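Local structure of fructose-bisphosphate aldolase (Plasmodium falciparum, 4TR9) at residues T88-N93 / K141-A146; N107-I112 / G147-K152; E232-K237 / P270-V275. The protein belongs to the class I fructose-bisphosphate aldolases, enzymes built on the TIM-barrel fold, and forms an assembly of four chains. All blocks are in the same frame, centred on the assembly; numbering follows the deposited sequence.

How the contacts relate
Contact 2 and contact 3 are buried and belong to the barrel sheet, whereas contact 1 lies farther from the chain's centre and is partly exposed, joining pieces of the helical layer. Contacts 1 and 2 touch: helix 136-146 leads directly into strand 150-157, and Tyr143 packs on Ile112. Contacts 2 and 3 meet where Lys152 and Lys237, both of the 38D pocket, come together. The chemistry changes with place. Contact 1 is aromatic and aliphatic with a carboxylate at its margin, contact 2 combines three backbone hydrogen bonds between parallel strands with a buried phenylalanine, and contact 3, the seam where strands 235-236 and 274-277 close the barrel, rests on methyl groups, one proline ring and carbonyl oxygens.

Contact 1: T88-N93 / K141-A146; sequences TLFQKN and KEYYKA
In the helical layer around the beta-barrel of the TIM-barrel fold, Leu89 and Phe90, where the chain comes off the short helix 86-89, pack against Glu142, Tyr143 and Ala146 on one flank of helix 136-146. The methyl group of Ala146 is the central piece. Its CB lies 3.7 Å from Leu89 CD2 and 3.6 Å from Phe90 CE1, so both side chains of the 88-93 segment rest on the same small residue. They also support each other, since Leu89 CG sits over one face of the Phe90 ring, displaced toward the rim. With CG anti to the backbone N (chi1 -179°), Leu89 reaches across to the helix, and CD2 ends 3.6 Å from Tyr143 CD1. The two aromatic rings meet at their edges rather than stacking, with Phe90 CE2 4.2 Å from Tyr143 CE1. Glu142 borders the Phe90 ring. Its CG leaves anti to the backbone N (chi1 174°) and the chain stays extended beyond, bringing OE2 to 3.4 Å from Phe90 CZ, and the carboxylate is turned 41° from the plane of the ring. The segments share no hydrogen bond, and contact between them rests on apolar surfaces, with one exposed acidic group beside the distal end of Phe90.

Beyond this interface Leu89 also packs on Val100 of helix 99-105, while Thr88 turns to helix 59-70. Tyr143 reaches inward to Val114 and Ala148, and the neighbouring Tyr144 faces another way, bonding through OH to Glu21. Helix 136-146 thus lies between the 86-89 region on one flank and the partners of Tyr144 on another.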
loop_
_atom_site.group_PDB
_atom_site.type_symbol
_atom_site.label_atom_id
_atom_site.label_comp_id
_atom_site.label_asym_id
_atom_site.label_seq_id
_atom_site.Cartn_x
_atom_site.Cartn_y
_atom_site.Cartn_z
ATOM N N THR A 88 -31.377 -23.326 -6.239
ATOM C CA THR A 88 -31.152 -24.768 -6.230
ATOM C C THR A 88 -30.957 -25.312 -4.816
ATOM O O THR A 88 -31.377 -26.428 -4.509
ATOM C CB THR A 88 -29.925 -25.141 -7.089
ATOM O OG1 THR A 88 -30.056 -24.560 -8.392
ATOM C CG2 THR A 88 -29.798 -26.651 -7.223
ATOM N N LEU A 89 -30.328 -24.512 -3.960
ATOM C CA LEU A 89 -30.043 -24.916 -2.587
ATOM C C LEU A 89 -31.316 -25.250 -1.808
ATOM O O LEU A 89 -31.330 -26.172 -0.993
ATOM C CB LEU A 89 -29.260 -23.818 -1.865
ATOM C CG LEU A 89 -28.854 -24.099 -0.417
ATOM C CD1 LEU A 89 -27.966 -25.329 -0.340
ATOM C CD2 LEU A 89 -28.155 -22.892 0.185
ATOM N N PHE A 90 -32.383 -24.500 -2.067
ATOM C CA PHE A 90 -33.653 -24.717 -1.381
ATOM C C PHE A 90 -34.693 -25.326 -2.315
ATOM O O PHE A 90 -35.881 -25.013 -2.220
ATOM C CB PHE A 90 -34.186 -23.401 -0.807
ATOM C CG PHE A 90 -33.214 -22.687 0.085
ATOM C CD1 PHE A 90 -33.183 -22.942 1.445
ATOM C CD2 PHE A 90 -32.334 -21.752 -0.436
ATOM C CE1 PHE A 90 -32.291 -22.283 2.270
ATOM C CE2 PHE A 90 -31.439 -21.089 0.382
ATOM C CZ PHE A 90 -31.417 -21.356 1.737
ATOM N N GLN A 91 -34.248 -26.197 -3.213
ATOM C CA GLN A 91 -35.134 -26.754 -4.230
ATOM C C GLN A 91 -35.271 -28.271 -4.106
ATOM O O GLN A 91 -34.372 -28.948 -3.611
ATOM C CB GLN A 91 -34.626 -26.384 -5.626
ATOM C CG GLN A 91 -35.678 -26.465 -6.720
ATOM C CD GLN A 91 -35.154 -25.994 -8.061
ATOM O OE1 GLN A 91 -33.958 -26.081 -8.339
ATOM N NE2 GLN A 91 -36.050 -25.485 -8.899
ATOM N N LYS A 92 -36.407 -28.793 -4.560
ATOM C CA LYS A 92 -36.657 -30.229 -4.527
ATOM C C LYS A 92 -37.079 -30.737 -5.905
ATOM O O LYS A 92 -37.730 -30.023 -6.669
ATOM C CB LYS A 92 -37.719 -30.560 -3.469
ATOM C CG LYS A 92 -38.932 -31.321 -3.982
ATOM C CD LYS A 92 -40.084 -30.389 -4.323
ATOM C CE LYS A 92 -40.657 -29.741 -3.074
ATOM N NZ LYS A 92 -41.191 -30.753 -2.122
ATOM N N ASN A 93 -36.695 -31.972 -6.222
ATOM C CA ASN A 93 -37.004 -32.564 -7.524
ATOM C C ASN A 93 -38.431 -33.104 -7.628
ATOM O O ASN A 93 -39.315 -32.704 -6.871
ATOM C CB ASN A 93 -36.007 -33.683 -7.843
ATOM C CG ASN A 93 -35.933 -34.738 -6.750
ATOM O OD1 ASN A 93 -36.830 -34.855 -5.915
ATOM N ND2 ASN A 93 -34.856 -35.514 -6.756
ATOM N N LYS A 141 -25.066 -17.713 7.305
ATOM C CA LYS A 141 -25.709 -18.468 8.375
ATOM C C LYS A 141 -26.903 -19.246 7.838
ATOM O O LYS A 141 -27.188 -20.357 8.287
ATOM C CB LYS A 141 -26.148 -17.535 9.504
ATOM C CG LYS A 141 -25.001 -16.814 10.192
ATOM C CD LYS A 141 -25.500 -15.942 11.332
ATOM C CE LYS A 141 -24.350 -15.221 12.018
ATOM N NZ LYS A 141 -24.821 -14.372 13.146
ATOM N N GLU A 142 -27.593 -18.653 6.871
ATOM C CA GLU A 142 -28.734 -19.291 6.226
ATOM C C GLU A 142 -28.290 -20.462 5.356
ATOM O O GLU A 142 -28.900 -21.531 5.377
ATOM C CB GLU A 142 -29.506 -18.274 5.384
ATOM C CG GLU A 142 -30.636 -18.869 4.560
ATOM C CD GLU A 142 -31.235 -17.868 3.590
ATOM O OE1 GLU A 142 -30.742 -16.721 3.537
ATOM O OE2 GLU A 142 -32.199 -18.228 2.881
ATOM N N TYR A 143 -27.220 -20.253 4.596
ATOM C CA TYR A 143 -26.715 -21.267 3.677
ATOM C C TYR A 143 -26.134 -22.469 4.417
ATOM O O TYR A 143 -26.292 -23.611 3.979
ATOM C CB TYR A 143 -25.659 -20.661 2.750
ATOM C CG TYR A 143 -26.199 -19.603 1.812
ATOM C CD1 TYR A 143 -27.531 -19.607 1.420
ATOM C CD2 TYR A 143 -25.375 -18.599 1.320
ATOM C CE1 TYR A 143 -28.027 -18.642 0.563
ATOM C CE2 TYR A 143 -25.863 -17.629 0.463
ATOM C CZ TYR A 143 -27.189 -17.656 0.088
ATOM O OH TYR A 143 -27.679 -16.693 -0.765
ATOM N N TYR A 144 -25.465 -22.209 5.536
ATOM C CA TYR A 144 -24.867 -23.274 6.337
ATOM C C TYR A 144 -25.930 -24.221 6.873
ATOM O O TYR A 144 -25.776 -25.441 6.817
ATOM C CB TYR A 144 -24.057 -22.689 7.496
ATOM C CG TYR A 144 -23.305 -23.727 8.302
ATOM C CD1 TYR A 144 -22.025 -24.121 7.936
ATOM C CD2 TYR A 144 -23.875 -24.309 9.427
ATOM C CE1 TYR A 144 -21.334 -25.068 8.667
ATOM C CE2 TYR A 144 -23.191 -25.259 10.164
ATOM C CZ TYR A 144 -21.921 -25.634 9.780
ATOM O OH TYR A 144 -21.234 -26.577 10.508
ATOM N N LYS A 145 -27.012 -23.651 7.394
ATOM C CA LYS A 145 -28.096 -24.442 7.959
ATOM C C LYS A 145 -28.848 -25.176 6.854
ATOM O O LYS A 145 -29.520 -26.177 7.103
ATOM C CB LYS A 145 -29.051 -23.552 8.759
ATOM C CG LYS A 145 -29.803 -24.283 9.860
ATOM C CD LYS A 145 -30.665 -23.329 10.673
ATOM C CE LYS A 145 -31.865 -22.849 9.874
ATOM N NZ LYS A 145 -32.787 -23.969 9.533
ATOM N N ALA A 146 -28.725 -24.671 5.630
ATOM C CA ALA A 146 -29.353 -25.293 4.473
ATOM C C ALA A 146 -28.542 -26.489 3.986
ATOM O O ALA A 146 -29.069 -27.373 3.310
ATOM C CB ALA A 146 -29.525 -24.280 3.353
#

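Contact 2: N107-I112 / G147-K152; sequences NIIPGI and GARFAK. With 38D (N'-[(E)-(2,4-dichlorophenyl)methylidene]-3,4-dihydroxybenzohydrazide), chain K.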
loop_
_atom_site.group_PDB
_atom_site.type_symbol
_atom_site.label_atom_id
_atom_site.label_comp_id
_atom_site.label_asym_id
_atom_site.label_seq_id
_atom_site.Cartn_x
_atom_site.Cartn_y
_atom_site.Cartn_z
ATOM N N ASN A 107 -21.699 -38.363 -1.352
ATOM C CA ASN A 107 -20.486 -37.855 -0.711
ATOM C C ASN A 107 -20.032 -36.524 -1.315
ATOM O O ASN A 107 -18.845 -36.200 -1.320
ATOM C CB ASN A 107 -19.362 -38.898 -0.804
ATOM C CG ASN A 107 -18.204 -38.606 0.134
ATOM O OD1 ASN A 107 -18.367 -37.938 1.156
ATOM N ND2 ASN A 107 -17.021 -39.103 -0.214
ATOM N N ILE A 108 -20.987 -35.754 -1.825
ATOM C CA ILE A 108 -20.677 -34.477 -2.457
ATOM C C ILE A 108 -21.026 -33.306 -1.543
ATOM O O ILE A 108 -22.154 -33.196 -1.059
ATOM C CB ILE A 108 -21.418 -34.317 -3.798
ATOM C CG1 ILE A 108 -21.045 -35.456 -4.750
ATOM C CG2 ILE A 108 -21.094 -32.972 -4.430
ATOM C CD1 ILE A 108 -21.717 -35.368 -6.103
ATOM N N ILE A 109 -20.049 -32.436 -1.311
ATOM C CA ILE A 109 -20.229 -31.281 -0.440
ATOM C C ILE A 109 -20.949 -30.142 -1.159
ATOM O O ILE A 109 -20.489 -29.670 -2.197
ATOM C CB ILE A 109 -18.880 -30.762 0.086
ATOM C CG1 ILE A 109 -18.117 -31.880 0.798
ATOM C CG2 ILE A 109 -19.087 -29.582 1.016
ATOM C CD1 ILE A 109 -16.748 -31.462 1.286
ATOM N N PRO A 110 -22.086 -29.698 -0.603
ATOM C CA PRO A 110 -22.863 -28.589 -1.168
ATOM C C PRO A 110 -22.125 -27.255 -1.096
ATOM O O PRO A 110 -21.562 -26.910 -0.056
ATOM C CB PRO A 110 -24.122 -28.559 -0.292
ATOM C CG PRO A 110 -24.187 -29.911 0.345
ATOM C CD PRO A 110 -22.764 -30.311 0.552
ATOM N N GLY A 111 -22.131 -26.515 -2.201
ATOM C CA GLY A 111 -21.524 -25.197 -2.250
ATOM C C GLY A 111 -22.528 -24.163 -2.712
ATOM O O GLY A 111 -23.546 -24.508 -3.309
ATOM N N ILE A 112 -22.248 -22.893 -2.446
ATOM C CA ILE A 112 -23.198 -21.836 -2.770
ATOM C C ILE A 112 -22.526 -20.585 -3.339
ATOM O O ILE A 112 -21.514 -20.108 -2.824
ATOM C CB ILE A 112 -24.038 -21.453 -1.526
ATOM C CG1 ILE A 112 -25.029 -20.335 -1.860
ATOM C CG2 ILE A 112 -23.140 -21.066 -0.358
ATOM C CD1 ILE A 112 -26.062 -20.723 -2.893
ATOM N N GLY A 147 -27.257 -26.511 4.326
ATOM C CA GLY A 147 -26.400 -27.626 3.967
ATOM C C GLY A 147 -25.095 -27.225 3.306
ATOM O O GLY A 147 -24.219 -28.064 3.097
ATOM N N ALA A 148 -24.960 -25.944 2.975
ATOM C CA ALA A 148 -23.752 -25.453 2.320
ATOM C C ALA A 148 -22.565 -25.462 3.278
ATOM O O ALA A 148 -22.708 -25.150 4.461
ATOM C CB ALA A 148 -23.977 -24.055 1.767
ATOM N N ARG A 149 -21.394 -25.820 2.761
ATOM C CA ARG A 149 -20.188 -25.881 3.578
ATOM C C ARG A 149 -19.047 -25.075 2.965
ATOM O O ARG A 149 -17.991 -24.912 3.581
ATOM C CB ARG A 149 -19.756 -27.334 3.785
ATOM C CG ARG A 149 -20.667 -28.117 4.719
ATOM C CD ARG A 149 -20.681 -27.493 6.105
ATOM N NE ARG A 149 -21.598 -28.177 7.013
ATOM C CZ ARG A 149 -22.862 -27.818 7.210
ATOM N NH1 ARG A 149 -23.622 -28.498 8.058
ATOM N NH2 ARG A 149 -23.369 -26.779 6.560
ATOM N N PHE A 150 -19.256 -24.576 1.751
ATOM C CA PHE A 150 -18.293 -23.673 1.132
ATOM C C PHE A 150 -18.992 -22.709 0.176
ATOM O O PHE A 150 -20.059 -23.013 -0.355
ATOM C CB PHE A 150 -17.188 -24.460 0.411
ATOM C CG PHE A 150 -17.640 -25.171 -0.838
ATOM C CD1 PHE A 150 -17.493 -24.578 -2.082
ATOM C CD2 PHE A 150 -18.178 -26.447 -0.771
ATOM C CE1 PHE A 150 -17.894 -25.233 -3.234
ATOM C CE2 PHE A 150 -18.578 -27.108 -1.920
ATOM C CZ PHE A 150 -18.435 -26.499 -3.152
ATOM N N ALA A 151 -18.390 -21.540 -0.029
ATOM C CA ALA A 151 -19.006 -20.499 -0.844
ATOM C C ALA A 151 -18.119 -20.086 -2.013
ATOM O O ALA A 151 -16.952 -20.472 -2.086
ATOM C CB ALA A 151 -19.339 -19.289 0.016
ATOM N N LYS A 152 -18.679 -19.297 -2.925
ATOM C CA LYS A 152 -17.941 -18.837 -4.097
ATOM C C LYS A 152 -18.258 -17.375 -4.416
ATOM O O LYS A 152 -19.352 -16.890 -4.132
ATOM C CB LYS A 152 -18.255 -19.720 -5.304
ATOM C CG LYS A 152 -17.153 -19.746 -6.350
ATOM C CD LYS A 152 -17.734 -19.728 -7.747
ATOM C CE LYS A 152 -18.567 -18.478 -7.955
ATOM N NZ LYS A 152 -19.136 -18.410 -9.323
HETATM N N12 38D K . -22.193 -14.999 -15.855
HETATM C C13 38D K . -21.590 -15.075 -17.157
HETATM C C15 38D K . -23.244 -13.353 -17.880
HETATM C C17 38D K . -22.787 -11.790 -19.636
HETATM C C20 38D K . -21.121 -13.400 -19.026
HETATM C C01 38D K . -19.857 -17.842 -13.597
HETATM C C02 38D K . -19.076 -18.789 -12.934
HETATM O O03 38D K . -17.688 -18.886 -13.167
HETATM C C04 38D K . -19.675 -19.654 -12.028
HETATM C C05 38D K . -21.034 -19.575 -11.785
HETATM C C06 38D K . -21.810 -18.636 -12.442
HETATM O O07 38D K . -18.907 -20.624 -11.343
HETATM C C08 38D K . -21.220 -17.770 -13.338
HETATM C C09 38D K . -22.114 -16.753 -14.053
HETATM O O10 38D K . -23.296 -16.654 -13.745
HETATM N N11 38D K . -21.520 -15.951 -15.087
HETATM C C14 38D K . -21.988 -13.904 -18.049
HETATM C C16 38D K . -23.648 -12.290 -18.672
HETATM CL CL1 38D K . -23.319 -10.454 -20.617
HETATM C C19 38D K . -21.527 -12.335 -19.818
HETATM CL CL2 38D K . -19.531 -14.072 -19.272
#
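Strands 109-112 and 150-152 run parallel, their axes 4.7 Å apart at closest and inclined by 34°. Three backbone bonds join the segments: Arg149 N to Pro110 O (3.0 Å), Ile112 N to Phe150 O (3.0 Å) and Lys152 N to Ile112 O (3.0 Å). The donors thus alternate between the segments, Arg149 just preceding the second strand. The second bond lies in the carbonyl plane of Phe150, whereas the other two donors are tilted from theirs.

Phe150 folds its ring back over the neighbouring strand. Its CG stands between the backbone N and the carbonyl carbon (chi1 70°), which lays one face of the ring on Gly111, with CA 3.6 Å from the ring centroid in a CH-pi contact. Gly111 has no side chain to keep the ring off. At the ring edge, Ile109 O approaches CE2 to 3.2 Å, and Ile109 CG2 lies in the ring plane. On the other face of the sheet Ile112 CG2 packs against the methyl groups of Ala148 and Ala151. Before the strand, Gly147 ends the preceding helix in a Schellman motif and sets its carbonyl oxygen against CB and CG of Pro110. Arg149 bends back so that NH2 donates to Ala148 O at 2.7 Å, from above that carbonyl's plane, and also bonds to Tyr144 O.

At the far end Lys152 NZ lies 3.0 Å from O07 of 38D and forms a salt bridge with Asp40. Adjacent parallel strands are the repeating element of the TIM barrel, and here strand 150-157 contributes Lys152 to the 38D pocket of this class I aldolase.

Contact 3: E232-K237 / P270-V275; sequences EGALLK and PALPGV
Glu232 opens the contact by laying its backbone against Ala271: its CA lies 3.4 Å from Ala271 O, a CA-H...O contact. The chain bends at chi2 (86°), which carries the carboxylate carbon CD to 4.0 Å from Ala271 CB. The polar end has its main partner elsewhere, because OE2 forms a salt bridge with Arg266 of the second subunit.

Past Gly233, the carbonyl of Ala234 points into the opposite segment, where two carbon groups converge on its oxygen. Leu272 CD1 comes to 3.3 Å from Ala234 O, and Pro273 CD approaches the same oxygen at 3.3 Å. Leu235 then turns to the Pro273 side. Its CD2 meets Pro273 CG at 4.0 Å, the leucine and the proline ring crossing at about a right angle, and CD2 also rests against the carbonyl oxygen of Gly274. Through its backbone Leu235 bonds to Pro192 and Val194 of strand 191-198.

Leu236 faces the second segment. Leu272 starts out away from it but returns, CG anti to the backbone N (chi1 -161°), so that its CD2 lies 3.6 Å from Leu236 CB. Leu236 and Val275 run side by side in the same direction, with Leu236 CB 4.0 Å from Val275 CG2, while Leu236 O accepts a CA-H...O contact from Val275 CA at 3.5 Å. Lys237 turns away toward the pocket, where NZ makes weak hydrogen bonds to Ser307 OG and to O07 of 38D.

Strands 235-236 and 274-277 are neighbours where the TIM barrel closes. Carbon-oxygen and methyl contacts join these segments, and a backbone hydrogen bond links Leu236 with Val276 just beyond. Such chemistry implies cohesion through van der Waals packing and weak CA-H...O contacts, with the polar ends of Glu232 and Lys237 directed to the subunit interface and the pocket.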
loop_
_atom_site.group_PDB
_atom_site.type_symbol
_atom_site.label_atom_id
_atom_site.label_comp_id
_atom_site.label_asym_id
_atom_site.label_seq_id
_atom_site.Cartn_x
_atom_site.Cartn_y
_atom_site.Cartn_z
ATOM N N GLU A 232 -5.338 -21.944 4.999
ATOM C CA GLU A 232 -5.568 -23.377 5.146
ATOM C C GLU A 232 -7.037 -23.733 4.937
ATOM O O GLU A 232 -7.366 -24.857 4.560
ATOM C CB GLU A 232 -5.110 -23.858 6.526
ATOM C CG GLU A 232 -3.608 -23.780 6.764
ATOM C CD GLU A 232 -3.156 -22.421 7.261
ATOM O OE1 GLU A 232 -3.762 -21.401 6.867
ATOM O OE2 GLU A 232 -2.191 -22.373 8.053
ATOM N N GLY A 233 -7.918 -22.771 5.186
ATOM C CA GLY A 233 -9.343 -22.995 5.041
ATOM C C GLY A 233 -9.932 -22.300 3.830
ATOM O O GLY A 233 -11.129 -22.022 3.786
ATOM N N ALA A 234 -9.091 -22.019 2.840
ATOM C CA ALA A 234 -9.545 -21.323 1.643
ATOM C C ALA A 234 -9.136 -22.062 0.374
ATOM O O ALA A 234 -8.313 -22.975 0.413
ATOM C CB ALA A 234 -9.005 -19.901 1.626
ATOM N N LEU A 235 -9.726 -21.661 -0.748
ATOM C CA LEU A 235 -9.369 -22.214 -2.049
ATOM C C LEU A 235 -9.226 -21.095 -3.073
ATOM O O LEU A 235 -9.817 -20.026 -2.923
ATOM C CB LEU A 235 -10.412 -23.230 -2.518
ATOM C CG LEU A 235 -10.479 -24.565 -1.770
ATOM C CD1 LEU A 235 -11.594 -25.436 -2.330
ATOM C CD2 LEU A 235 -9.144 -25.293 -1.835
ATOM N N LEU A 236 -8.439 -21.346 -4.112
ATOM C CA LEU A 236 -8.228 -20.362 -5.166
ATOM C C LEU A 236 -8.807 -20.854 -6.486
ATOM O O LEU A 236 -8.552 -21.985 -6.900
ATOM C CB LEU A 236 -6.738 -20.056 -5.326
ATOM C CG LEU A 236 -6.347 -19.028 -6.390
ATOM C CD1 LEU A 236 -6.937 -17.663 -6.071
ATOM C CD2 LEU A 236 -4.833 -18.943 -6.523
ATOM N N LYS A 237 -9.585 -20.003 -7.145
ATOM C CA LYS A 237 -10.148 -20.342 -8.446
ATOM C C LYS A 237 -9.695 -19.347 -9.509
ATOM O O LYS A 237 -10.437 -18.434 -9.870
ATOM C CB LYS A 237 -11.678 -20.391 -8.379
ATOM C CG LYS A 237 -12.344 -20.903 -9.649
ATOM C CD LYS A 237 -13.847 -21.037 -9.475
ATOM C CE LYS A 237 -14.507 -21.551 -10.745
ATOM N NZ LYS A 237 -15.971 -21.753 -10.568
ATOM N N PRO A 270 2.075 -22.359 0.171
ATOM C CA PRO A 270 1.732 -23.776 0.346
ATOM C C PRO A 270 0.637 -24.033 1.382
ATOM O O PRO A 270 0.079 -25.131 1.403
ATOM C CB PRO A 270 3.054 -24.398 0.807
ATOM C CG PRO A 270 4.101 -23.488 0.281
ATOM C CD PRO A 270 3.511 -22.117 0.385
ATOM N N ALA A 271 0.343 -23.048 2.226
ATOM C CA ALA A 271 -0.709 -23.188 3.231
ATOM C C ALA A 271 -2.062 -23.413 2.570
ATOM O O ALA A 271 -2.942 -24.062 3.135
ATOM C CB ALA A 271 -0.757 -21.967 4.129
ATOM N N LEU A 272 -2.225 -22.863 1.371
ATOM C CA LEU A 272 -3.423 -23.096 0.583
ATOM C C LEU A 272 -3.461 -24.560 0.165
ATOM O O LEU A 272 -2.569 -25.029 -0.540
ATOM C CB LEU A 272 -3.455 -22.181 -0.641
ATOM C CG LEU A 272 -4.816 -21.974 -1.305
ATOM C CD1 LEU A 272 -5.719 -21.130 -0.417
ATOM C CD2 LEU A 272 -4.655 -21.333 -2.672
ATOM N N PRO A 273 -4.495 -25.291 0.607
ATOM C CA PRO A 273 -4.583 -26.740 0.392
ATOM C C PRO A 273 -4.691 -27.125 -1.081
ATOM O O PRO A 273 -4.268 -28.218 -1.455
ATOM C CB PRO A 273 -5.858 -27.128 1.150
ATOM C CG PRO A 273 -6.666 -25.883 1.188
ATOM C CD PRO A 273 -5.677 -24.765 1.309
ATOM N N GLY A 274 -5.245 -26.241 -1.904
ATOM C CA GLY A 274 -5.394 -26.536 -3.316
ATOM C C GLY A 274 -5.835 -25.369 -4.177
ATOM O O GLY A 274 -6.177 -24.296 -3.679
ATOM N N VAL A 275 -5.820 -25.591 -5.488
ATOM C CA VAL A 275 -6.244 -24.592 -6.459
ATOM C C VAL A 275 -7.202 -25.217 -7.469
ATOM O O VAL A 275 -6.866 -26.200 -8.128
ATOM C CB VAL A 275 -5.040 -23.978 -7.199
ATOM C CG1 VAL A 275 -5.497 -23.210 -8.425
ATOM C CG2 VAL A 275 -4.237 -23.086 -6.264
#